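Local atomic coordinates of adenylate isopentenyltransferase (Humulus lupulus, PDB entry 3A8T), a protein that transfers an isopentenyl group from dimethylallyl diphosphate to ATP, ADP or AMP, a step in the biosynthesis of cytokinins. Residues Lys73-Thr84 / Gly227-Pro235; Leu299-Ala307 / Ile320-Ser329. One frame throughout, in Å; residues are numbered along the deposited sequence.

Contact 1 of 2, residues Lys73-Thr84 / Gly227-Pro235; sequences KMQVYKGLDITT and GLRKAIGVP. With ATP (adenosine-5'-triphosphate), chain B.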
loop_
_atom_site.group_PDB
_atom_site.type_symbol
_atom_site.label_atom_id
_atom_site.label_comp_id
_atom_site.label_asym_id
_atom_site.label_seq_id
_atom_site.Cartn_x
_atom_site.Cartn_y
_atom_site.Cartn_z
ATOM N N LYS A 73 3.485 4.963 -2.593
ATOM C CA LYS A 73 4.816 5.543 -2.645
ATOM C C LYS A 73 5.982 4.789 -1.974
ATOM O O LYS A 73 7.139 5.085 -2.264
ATOM C CB LYS A 73 4.766 7.019 -2.182
ATOM C CG LYS A 73 4.637 7.246 -0.697
ATOM C CD LYS A 73 4.683 8.758 -0.400
ATOM C CE LYS A 73 5.036 9.033 1.071
ATOM N NZ LYS A 73 5.101 10.453 1.416
ATOM N N MET A 74 5.691 3.827 -1.095
ATOM C CA MET A 74 6.760 3.038 -0.495
ATOM C C MET A 74 7.054 1.847 -1.426
ATOM O O MET A 74 8.204 1.429 -1.595
ATOM C CB MET A 74 6.364 2.537 0.908
ATOM C CG MET A 74 6.412 3.617 2.007
ATOM S SD MET A 74 8.115 4.366 2.109
ATOM C CE MET A 74 7.790 5.932 1.411
ATOM N N GLN A 75 6.002 1.319 -2.051
ATOM C CA GLN A 75 6.099 0.173 -2.926
ATOM C C GLN A 75 6.822 0.406 -4.230
ATOM O O GLN A 75 7.035 -0.548 -4.983
ATOM C CB GLN A 75 4.698 -0.385 -3.210
ATOM C CG GLN A 75 4.085 -1.039 -1.994
ATOM C CD GLN A 75 2.864 -1.846 -2.284
ATOM O OE1 GLN A 75 2.470 -2.020 -3.421
ATOM N NE2 GLN A 75 2.261 -2.358 -1.257
ATOM N N VAL A 76 7.200 1.657 -4.495
ATOM C CA VAL A 76 7.863 1.960 -5.739
ATOM C C VAL A 76 9.315 1.548 -5.616
ATOM O O VAL A 76 9.959 1.332 -6.612
ATOM C CB VAL A 76 7.806 3.512 -6.148
ATOM C CG1 VAL A 76 6.393 3.932 -6.409
ATOM C CG2 VAL A 76 8.414 4.438 -5.041
ATOM N N TYR A 77 9.814 1.413 -4.396
ATOM C CA TYR A 77 11.210 1.092 -4.184
ATOM C C TYR A 77 11.458 -0.376 -4.156
ATOM O O TYR A 77 10.617 -1.105 -3.678
ATOM C CB TYR A 77 11.685 1.659 -2.860
ATOM C CG TYR A 77 11.500 3.156 -2.725
ATOM C CD1 TYR A 77 12.267 4.042 -3.469
ATOM C CD2 TYR A 77 10.525 3.679 -1.885
ATOM C CE1 TYR A 77 12.058 5.411 -3.378
ATOM C CE2 TYR A 77 10.310 5.043 -1.784
ATOM C CZ TYR A 77 11.073 5.898 -2.529
ATOM O OH TYR A 77 10.860 7.234 -2.453
ATOM N N LYS A 78 12.611 -0.815 -4.677
ATOM C CA LYS A 78 12.994 -2.226 -4.640
ATOM C C LYS A 78 13.365 -2.423 -3.174
ATOM O O LYS A 78 14.027 -1.572 -2.573
ATOM C CB LYS A 78 14.240 -2.485 -5.493
ATOM C CG LYS A 78 14.283 -1.723 -6.819
ATOM C CD LYS A 78 15.669 -1.752 -7.427
ATOM C CE LYS A 78 16.706 -1.241 -6.396
ATOM N NZ LYS A 78 18.143 -1.754 -6.518
ATOM N N GLY A 79 12.961 -3.515 -2.565
ATOM C CA GLY A 79 13.343 -3.681 -1.172
ATOM C C GLY A 79 12.165 -3.803 -0.221
ATOM O O GLY A 79 11.035 -3.360 -0.551
ATOM N N LEU A 80 12.439 -4.398 0.950
ATOM C CA LEU A 80 11.462 -4.627 2.007
ATOM C C LEU A 80 10.139 -5.063 1.442
ATOM O O LEU A 80 9.118 -4.507 1.797
ATOM C CB LEU A 80 11.264 -3.359 2.847
ATOM C CG LEU A 80 12.523 -2.684 3.445
ATOM C CD1 LEU A 80 12.088 -1.394 4.129
ATOM C CD2 LEU A 80 13.263 -3.581 4.413
ATOM N N ASP A 81 10.167 -6.061 0.572
ATOM C CA ASP A 81 8.981 -6.573 -0.062
ATOM C C ASP A 81 7.925 -6.944 0.982
ATOM O O ASP A 81 6.720 -6.692 0.767
ATOM C CB ASP A 81 9.344 -7.762 -0.944
ATOM C CG ASP A 81 10.262 -7.379 -2.135
ATOM O OD1 ASP A 81 10.271 -6.216 -2.565
ATOM O OD2 ASP A 81 10.962 -8.242 -2.689
ATOM N N ILE A 82 8.362 -7.492 2.124
ATOM C CA ILE A 82 7.422 -7.866 3.198
ATOM C C ILE A 82 6.889 -6.646 3.919
ATOM O O ILE A 82 5.696 -6.422 3.958
ATOM C CB ILE A 82 8.070 -8.799 4.275
ATOM C CG1 ILE A 82 8.365 -10.160 3.665
ATOM C CG2 ILE A 82 7.105 -9.029 5.498
ATOM C CD1 ILE A 82 9.283 -11.037 4.563
ATOM N N THR A 83 7.809 -5.858 4.465
ATOM C CA THR A 83 7.481 -4.661 5.209
ATOM C C THR A 83 6.551 -3.712 4.452
ATOM O O THR A 83 5.655 -3.133 5.056
ATOM C CB THR A 83 8.780 -3.892 5.671
ATOM O OG1 THR A 83 9.646 -4.770 6.428
ATOM C CG2 THR A 83 8.392 -2.695 6.577
ATOM N N THR A 84 6.735 -3.604 3.135
ATOM C CA THR A 84 5.925 -2.696 2.344
ATOM C C THR A 84 4.629 -3.257 1.836
ATOM O O THR A 84 3.825 -2.524 1.274
ATOM C CB THR A 84 6.711 -2.054 1.124
ATOM O OG1 THR A 84 7.305 -3.069 0.330
ATOM C CG2 THR A 84 7.786 -1.053 1.616
ATOM N N GLY A 227 12.398 8.695 1.735
ATOM C CA GLY A 227 12.206 7.515 0.906
ATOM C C GLY A 227 11.732 6.242 1.620
ATOM O O GLY A 227 10.906 6.306 2.570
ATOM N N LEU A 228 12.254 5.102 1.142
ATOM C CA LEU A 228 11.935 3.789 1.712
ATOM C C LEU A 228 12.152 3.743 3.234
ATOM O O LEU A 228 11.536 2.958 3.924
ATOM C CB LEU A 228 12.766 2.686 1.048
ATOM C CG LEU A 228 12.390 1.267 1.504
ATOM C CD1 LEU A 228 10.952 1.053 1.196
ATOM C CD2 LEU A 228 13.182 0.195 0.820
ATOM N N ARG A 229 13.016 4.602 3.764
ATOM C CA ARG A 229 13.245 4.570 5.194
ATOM C C ARG A 229 12.048 5.144 5.989
ATOM O O ARG A 229 12.033 5.090 7.200
ATOM C CB ARG A 229 14.586 5.252 5.531
ATOM C CG ARG A 229 15.744 4.467 4.999
ATOM C CD ARG A 229 17.088 4.861 5.600
ATOM N NE ARG A 229 17.068 4.829 7.054
ATOM C CZ ARG A 229 17.095 3.725 7.808
ATOM N NH1 ARG A 229 17.173 2.505 7.268
ATOM N NH2 ARG A 229 16.929 3.842 9.118
ATOM N N LYS A 230 11.058 5.687 5.282
ATOM C CA LYS A 230 9.825 6.170 5.896
ATOM C C LYS A 230 8.804 5.036 6.176
ATOM O O LYS A 230 7.910 5.231 6.983
ATOM C CB LYS A 230 9.094 7.157 4.986
ATOM C CG LYS A 230 9.848 8.429 4.704
ATOM C CD LYS A 230 9.029 9.298 3.775
ATOM C CE LYS A 230 8.249 10.306 4.572
ATOM N NZ LYS A 230 7.278 11.021 3.694
ATOM N N ALA A 231 8.932 3.892 5.502
ATOM C CA ALA A 231 8.022 2.748 5.612
ATOM C C ALA A 231 7.669 2.396 7.031
ATOM O O ALA A 231 8.560 2.354 7.863
ATOM C CB ALA A 231 8.652 1.550 4.919
ATOM N N ILE A 232 6.387 2.152 7.341
ATOM C CA ILE A 232 6.051 1.805 8.736
ATOM C C ILE A 232 6.788 0.492 9.052
ATOM O O ILE A 232 6.772 -0.452 8.253
ATOM C CB ILE A 232 4.522 1.575 9.004
ATOM C CG1 ILE A 232 3.686 2.796 8.648
ATOM C CG2 ILE A 232 4.310 1.311 10.462
ATOM C CD1 ILE A 232 4.070 3.962 9.329
ATOM N N GLY A 233 7.456 0.455 10.208
ATOM C CA GLY A 233 8.230 -0.718 10.587
ATOM C C GLY A 233 9.696 -0.378 10.677
ATOM O O GLY A 233 10.428 -0.814 11.588
ATOM N N VAL A 234 10.156 0.467 9.768
ATOM C CA VAL A 234 11.570 0.765 9.850
ATOM C C VAL A 234 11.997 1.589 11.057
ATOM O O VAL A 234 12.929 1.249 11.727
ATOM C CB VAL A 234 12.076 1.491 8.627
ATOM C CG1 VAL A 234 13.546 1.660 8.762
ATOM C CG2 VAL A 234 11.703 0.734 7.352
ATOM N N PRO A 235 11.332 2.724 11.295
ATOM C CA PRO A 235 11.682 3.594 12.444
ATOM C C PRO A 235 11.446 2.887 13.778
ATOM O O PRO A 235 12.260 3.030 14.696
ATOM C CB PRO A 235 10.763 4.824 12.287
ATOM C CG PRO A 235 10.019 4.623 10.888
ATOM C CD PRO A 235 10.060 3.125 10.653
HETATM P PG ATP B . 1.933 11.978 3.071
HETATM O O1G ATP B . 2.245 12.871 1.910
HETATM O O2G ATP B . 3.349 11.568 3.767
HETATM O O3G ATP B . 1.036 12.760 4.161
HETATM P PB ATP B . 0.914 10.384 1.069
HETATM O O1B ATP B . -0.325 10.887 0.561
HETATM O O2B ATP B . 2.073 11.094 0.317
HETATM O O3B ATP B . 1.048 10.633 2.640
HETATM P PA ATP B . 0.706 7.692 1.887
HETATM O O1A ATP B . -0.418 7.997 2.758
HETATM O O2A ATP B . 0.345 6.299 1.135
HETATM O O3A ATP B . 0.994 8.802 0.700
HETATM O "O5'" ATP B . 2.063 7.347 2.714
HETATM C "C5'" ATP B . 2.288 8.194 3.807
HETATM C "C4'" ATP B . 3.212 7.449 4.749
HETATM O "O4'" ATP B . 2.577 6.226 5.145
HETATM C "C3'" ATP B . 4.555 7.001 4.121
HETATM O "O3'" ATP B . 5.533 8.033 4.225
HETATM C "C2'" ATP B . 4.896 5.745 4.940
HETATM O "O2'" ATP B . 5.559 6.096 6.106
HETATM C "C1'" ATP B . 3.558 5.121 5.263
HETATM N N9 ATP B . 3.242 4.031 4.300
HETATM C C8 ATP B . 2.455 4.135 3.153
HETATM N N7 ATP B . 2.469 3.005 2.476
HETATM C C5 ATP B . 3.252 2.101 3.131
HETATM C C6 ATP B . 3.673 0.729 2.917
HETATM N N6 ATP B . 3.282 0.000 1.821
HETATM N N1 ATP B . 4.485 0.165 3.836
HETATM C C2 ATP B . 4.889 0.832 4.909
HETATM N N3 ATP B . 4.534 2.096 5.150
HETATM C C4 ATP B . 3.746 2.763 4.322
HETATM O O HOH W 1 4.632 -2.125 7.785
#
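The Tyr77 ring is sandwiched: Leu228 lays its backbone N over one face, 3.5 Å from Tyr77 CE2, and Val76 CG2 caps the other face above its centre. Leu228 CB follows on the first side, the two side chains sliding past each other in opposite directions, and Tyr77 OH goes on to Leu110. The second flat group is the adenine of ATP. Met74 CG lies over one face, 3.6 Å from ATP C4, with Ala231 CB on the same side near the C2 rim. At the edges, Ile232 N gives an almost straight bond to ATP N3 (2.9 Å, 170°), and ATP N6 donates to Thr84 O (2.6 Å). That carbonyl also accepts from Gln75 NE2. Beyond CG the Met74 chain folds back (chi2 -57°), bringing SD to 4.0 Å from Ala231 CB and CE against Gly227 O. Here the type I turn Met74-Tyr77, which follows strand 66-70 of the P-loop fold, meets the short 3-10 segment 228-230 at one wall of the nucleotide pocket, to which Asp72, Ser139 and Ser141 also contribute. Behind Met74, Leu228 is the hub: chi1 of -175° sends its branches toward Leu80 and Thr84. The Thr84 and Leu228 side chains cross at about a right angle, CG2 3.8 Å from CD1. Farther along the ligand, Lys230 O accepts from ATP O2', and Lys73 NZ bonds ATP O2G at 3.1 Å. Lys230 NZ, near ATP O3', lies 3.2 Å from Lys73 NZ without a bond between them. Thr83 directs OG1 to Glu206, while its O and Ile232 O share one water that donates to both.

Contact 2 of 2, residues Leu299-Ala307 / Ile320-Ser329; sequences LDATESFRA and IWEKQVLEPS
Ser304 fits closely against Trp321, its OG lying in the indole plane at the ring edge and 3.5 Å from Trp321 CB. The local axes of helices 302-307 and 320-329 run roughly antiparallel (149°) and approach to 8.8 Å. Trp321 swings out with CG anti to its backbone N (chi1 173°), which carries CZ3 to Ala301 CB at 4.0 Å and beside Phe305 CE2. Val325 CG1 covers one face of the indole near its rim, and the other methyl of the same valine, CG2, packs on Ala301 CB. Further along, Leu299 CD2 reaches Pro328 CB, 4.0 Å away. Helix 320-329 widens at 322-326: Trp321 O accepts from both Val325 N and Leu326 N in a pi-type turn, and Pro328 brings no N-H to the turn before it.

The outer side is looser. Gln324 NE2 passes Glu303 CB at 3.6 Å, but the carboxylate bends off to a weak salt bridge with Arg306, its plane 76° from that of the Gln324 amide. Ile320 bridges the two regimes, putting CG2 against Ser304 OG while CD1 reaches Ala307 CB at 3.6 Å.

The passage from strand to helix contains an Asx turn: Asp300 OD1 takes both Thr302 N and, on its syn lone pair, Thr302 OG1, with Ala301 as N-cap. Strand 296-300 pairs with strand 174-181, and Phe305 meets Tyr190 of helix 184-201 edge-to-face. Trp321 and Leu299 touch Leu56 of helix 53-61, whose Asp59 holds Trp321 NE1, and Trp321 also lies beside Gly52 of the ATP-binding P-loop that leads into this helix.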
loop_
_atom_site.group_PDB
_atom_site.type_symbol
_atom_site.label_atom_id
_atom_site.label_comp_id
_atom_site.label_asym_id
_atom_site.label_seq_id
_atom_site.Cartn_x
_atom_site.Cartn_y
_atom_site.Cartn_z
ATOM N N LEU A 299 -17.023 0.505 -2.571
ATOM C CA LEU A 299 -17.206 -0.945 -2.435
ATOM C C LEU A 299 -17.037 -1.247 -0.963
ATOM O O LEU A 299 -16.048 -0.866 -0.370
ATOM C CB LEU A 299 -16.162 -1.726 -3.245
ATOM C CG LEU A 299 -16.171 -1.478 -4.755
ATOM C CD1 LEU A 299 -14.923 -2.067 -5.358
ATOM C CD2 LEU A 299 -17.439 -2.025 -5.411
ATOM N N ASP A 300 -18.014 -1.896 -0.354
ATOM C CA ASP A 300 -17.872 -2.175 1.043
ATOM C C ASP A 300 -17.332 -3.566 1.268
ATOM O O ASP A 300 -18.070 -4.559 1.220
ATOM C CB ASP A 300 -19.195 -2.024 1.772
ATOM C CG ASP A 300 -19.014 -2.035 3.298
ATOM O OD1 ASP A 300 -18.008 -2.611 3.810
ATOM O OD2 ASP A 300 -19.867 -1.460 3.990
ATOM N N ALA A 301 -16.042 -3.615 1.560
ATOM C CA ALA A 301 -15.326 -4.840 1.827
ATOM C C ALA A 301 -15.399 -5.274 3.308
ATOM O O ALA A 301 -14.731 -6.222 3.704
ATOM C CB ALA A 301 -13.858 -4.643 1.432
ATOM N N THR A 302 -16.178 -4.587 4.134
ATOM C CA THR A 302 -16.212 -4.931 5.558
ATOM C C THR A 302 -16.484 -6.376 5.970
ATOM O O THR A 302 -15.759 -6.916 6.748
ATOM C CB THR A 302 -17.165 -4.016 6.317
ATOM O OG1 THR A 302 -16.755 -2.652 6.115
ATOM C CG2 THR A 302 -17.151 -4.377 7.819
ATOM N N GLU A 303 -17.495 -7.020 5.430
ATOM C CA GLU A 303 -17.761 -8.356 5.832
ATOM C C GLU A 303 -16.753 -9.318 5.277
ATOM O O GLU A 303 -16.613 -10.446 5.787
ATOM C CB GLU A 303 -19.141 -8.786 5.369
ATOM C CG GLU A 303 -20.268 -7.936 5.955
ATOM C CD GLU A 303 -20.304 -7.949 7.471
ATOM O OE1 GLU A 303 -20.159 -9.050 8.060
ATOM O OE2 GLU A 303 -20.493 -6.856 8.061
ATOM N N SER A 304 -16.088 -8.909 4.209
ATOM C CA SER A 304 -15.086 -9.745 3.582
ATOM C C SER A 304 -13.916 -9.828 4.522
ATOM O O SER A 304 -13.331 -10.884 4.704
ATOM C CB SER A 304 -14.602 -9.147 2.235
ATOM O OG SER A 304 -15.577 -9.178 1.208
ATOM N N PHE A 305 -13.581 -8.684 5.108
ATOM C CA PHE A 305 -12.482 -8.576 6.038
ATOM C C PHE A 305 -12.767 -9.249 7.370
ATOM O O PHE A 305 -11.885 -9.946 7.922
ATOM C CB PHE A 305 -12.115 -7.090 6.206
ATOM C CG PHE A 305 -11.341 -6.554 5.037
ATOM C CD1 PHE A 305 -9.978 -6.380 5.112
ATOM C CD2 PHE A 305 -11.957 -6.370 3.809
ATOM C CE1 PHE A 305 -9.233 -6.042 3.974
ATOM C CE2 PHE A 305 -11.213 -6.036 2.670
ATOM C CZ PHE A 305 -9.853 -5.875 2.759
ATOM N N ARG A 306 -13.993 -9.062 7.867
ATOM C CA ARG A 306 -14.443 -9.683 9.122
ATOM C C ARG A 306 -14.205 -11.179 8.931
ATOM O O ARG A 306 -13.509 -11.816 9.718
ATOM C CB ARG A 306 -15.940 -9.437 9.320
ATOM C CG ARG A 306 -16.397 -8.992 10.690
ATOM C CD ARG A 306 -17.940 -8.696 10.721
ATOM N NE ARG A 306 -18.292 -7.270 10.672
ATOM C CZ ARG A 306 -17.928 -6.421 11.620
ATOM N NH1 ARG A 306 -17.232 -6.876 12.654
ATOM N NH2 ARG A 306 -18.216 -5.129 11.538
ATOM N N ALA A 307 -14.772 -11.736 7.870
ATOM C CA ALA A 307 -14.588 -13.158 7.569
ATOM C C ALA A 307 -13.101 -13.515 7.346
ATOM O O ALA A 307 -12.637 -14.580 7.707
ATOM C CB ALA A 307 -15.390 -13.520 6.359
ATOM N N ILE A 320 -17.756 -13.897 -0.024
ATOM C CA ILE A 320 -18.265 -12.580 0.329
ATOM C C ILE A 320 -17.728 -11.506 -0.568
ATOM O O ILE A 320 -18.470 -10.713 -1.114
ATOM C CB ILE A 320 -17.951 -12.309 1.831
ATOM C CG1 ILE A 320 -18.739 -13.361 2.685
ATOM C CG2 ILE A 320 -18.296 -10.896 2.177
ATOM C CD1 ILE A 320 -18.151 -13.827 4.000
ATOM N N TRP A 321 -16.423 -11.510 -0.722
ATOM C CA TRP A 321 -15.735 -10.595 -1.595
ATOM C C TRP A 321 -16.233 -10.701 -3.050
ATOM O O TRP A 321 -16.408 -9.709 -3.744
ATOM C CB TRP A 321 -14.239 -10.936 -1.473
ATOM C CG TRP A 321 -13.326 -10.232 -2.409
ATOM C CD1 TRP A 321 -12.888 -10.680 -3.630
ATOM C CD2 TRP A 321 -12.648 -9.005 -2.171
ATOM N NE1 TRP A 321 -11.959 -9.817 -4.145
ATOM C CE2 TRP A 321 -11.798 -8.777 -3.273
ATOM C CE3 TRP A 321 -12.677 -8.067 -1.136
ATOM C CZ2 TRP A 321 -10.982 -7.651 -3.361
ATOM C CZ3 TRP A 321 -11.868 -6.956 -1.227
ATOM C CH2 TRP A 321 -11.034 -6.754 -2.319
ATOM N N GLU A 322 -16.480 -11.916 -3.507
ATOM C CA GLU A 322 -16.919 -12.154 -4.865
ATOM C C GLU A 322 -18.219 -11.421 -5.048
ATOM O O GLU A 322 -18.367 -10.646 -5.964
ATOM C CB GLU A 322 -17.100 -13.668 -5.092
ATOM C CG GLU A 322 -16.633 -14.147 -6.479
ATOM C CD GLU A 322 -15.718 -15.415 -6.460
ATOM O OE1 GLU A 322 -16.260 -16.509 -6.163
ATOM O OE2 GLU A 322 -14.474 -15.317 -6.754
ATOM N N LYS A 323 -19.146 -11.643 -4.122
ATOM C CA LYS A 323 -20.463 -11.020 -4.154
ATOM C C LYS A 323 -20.487 -9.547 -3.808
ATOM O O LYS A 323 -21.116 -8.770 -4.497
ATOM C CB LYS A 323 -21.427 -11.738 -3.197
ATOM C CG LYS A 323 -21.732 -13.165 -3.570
ATOM C CD LYS A 323 -22.534 -13.925 -2.497
ATOM C CE LYS A 323 -23.928 -13.269 -2.178
ATOM N NZ LYS A 323 -24.932 -13.220 -3.321
ATOM N N GLN A 324 -19.797 -9.156 -2.754
ATOM C CA GLN A 324 -19.868 -7.762 -2.335
ATOM C C GLN A 324 -18.917 -6.749 -2.920
ATOM O O GLN A 324 -19.207 -5.553 -2.940
ATOM C CB GLN A 324 -19.803 -7.682 -0.799
ATOM C CG GLN A 324 -20.893 -8.511 -0.107
ATOM C CD GLN A 324 -21.034 -8.225 1.398
ATOM O OE1 GLN A 324 -22.079 -8.511 1.983
ATOM N NE2 GLN A 324 -19.994 -7.654 2.024
ATOM N N VAL A 325 -17.790 -7.222 -3.415
ATOM C CA VAL A 325 -16.763 -6.324 -3.925
ATOM C C VAL A 325 -16.472 -6.527 -5.392
ATOM O O VAL A 325 -16.475 -5.604 -6.150
ATOM C CB VAL A 325 -15.440 -6.539 -3.123
ATOM C CG1 VAL A 325 -14.369 -5.629 -3.629
ATOM C CG2 VAL A 325 -15.682 -6.350 -1.622
ATOM N N LEU A 326 -16.222 -7.763 -5.781
ATOM C CA LEU A 326 -15.903 -8.035 -7.149
ATOM C C LEU A 326 -17.052 -7.906 -8.103
ATOM O O LEU A 326 -16.951 -7.125 -8.994
ATOM C CB LEU A 326 -15.213 -9.413 -7.272
ATOM C CG LEU A 326 -14.698 -9.801 -8.671
ATOM C CD1 LEU A 326 -13.622 -8.796 -9.176
ATOM C CD2 LEU A 326 -14.172 -11.257 -8.643
ATOM N N GLU A 327 -18.152 -8.631 -7.928
ATOM C CA GLU A 327 -19.266 -8.535 -8.903
ATOM C C GLU A 327 -19.649 -7.083 -9.187
ATOM O O GLU A 327 -19.747 -6.687 -10.340
ATOM C CB GLU A 327 -20.462 -9.424 -8.476
ATOM C CG GLU A 327 -21.814 -8.712 -8.090
ATOM C CD GLU A 327 -22.801 -9.637 -7.224
ATOM O OE1 GLU A 327 -23.296 -9.136 -6.166
ATOM O OE2 GLU A 327 -23.067 -10.847 -7.588
ATOM N N PRO A 328 -19.835 -6.254 -8.152
ATOM C CA PRO A 328 -20.185 -4.845 -8.414
ATOM C C PRO A 328 -19.098 -4.107 -9.246
ATOM O O PRO A 328 -19.398 -3.387 -10.167
ATOM C CB PRO A 328 -20.331 -4.255 -7.004
ATOM C CG PRO A 328 -20.761 -5.448 -6.176
ATOM C CD PRO A 328 -19.899 -6.565 -6.715
ATOM N N SER A 329 -17.822 -4.288 -8.910
ATOM C CA SER A 329 -16.722 -3.629 -9.659
ATOM C C SER A 329 -16.724 -4.037 -11.143
ATOM O O SER A 329 -16.514 -3.188 -11.989
ATOM C CB SER A 329 -15.336 -3.996 -9.095
ATOM O OG SER A 329 -15.198 -3.717 -7.717
#

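How the contacts relate
The two contacts come one after the other along the chain, contact 1 closing before contact 2 opens; their centres are 28 Å apart and their nearest atoms about 13 Å. The parallel sheet is ordered 97-98, 66-70, 132-136, 41-46, 174-181, 296-300. Contact 1 joins the loop after strand 66-70 to the start of helix 234-243, while contact 2 includes strand 296-300, outermost at the far side. Among the strands between 66-70 and 296-300 is 41-46, which leads into the P-loop and helix 53-61. Contact 1 thus holds the nucleotide directly, whereas contact 2 packs helix 315-338 and the end of strand 296-300 against helix 53-61.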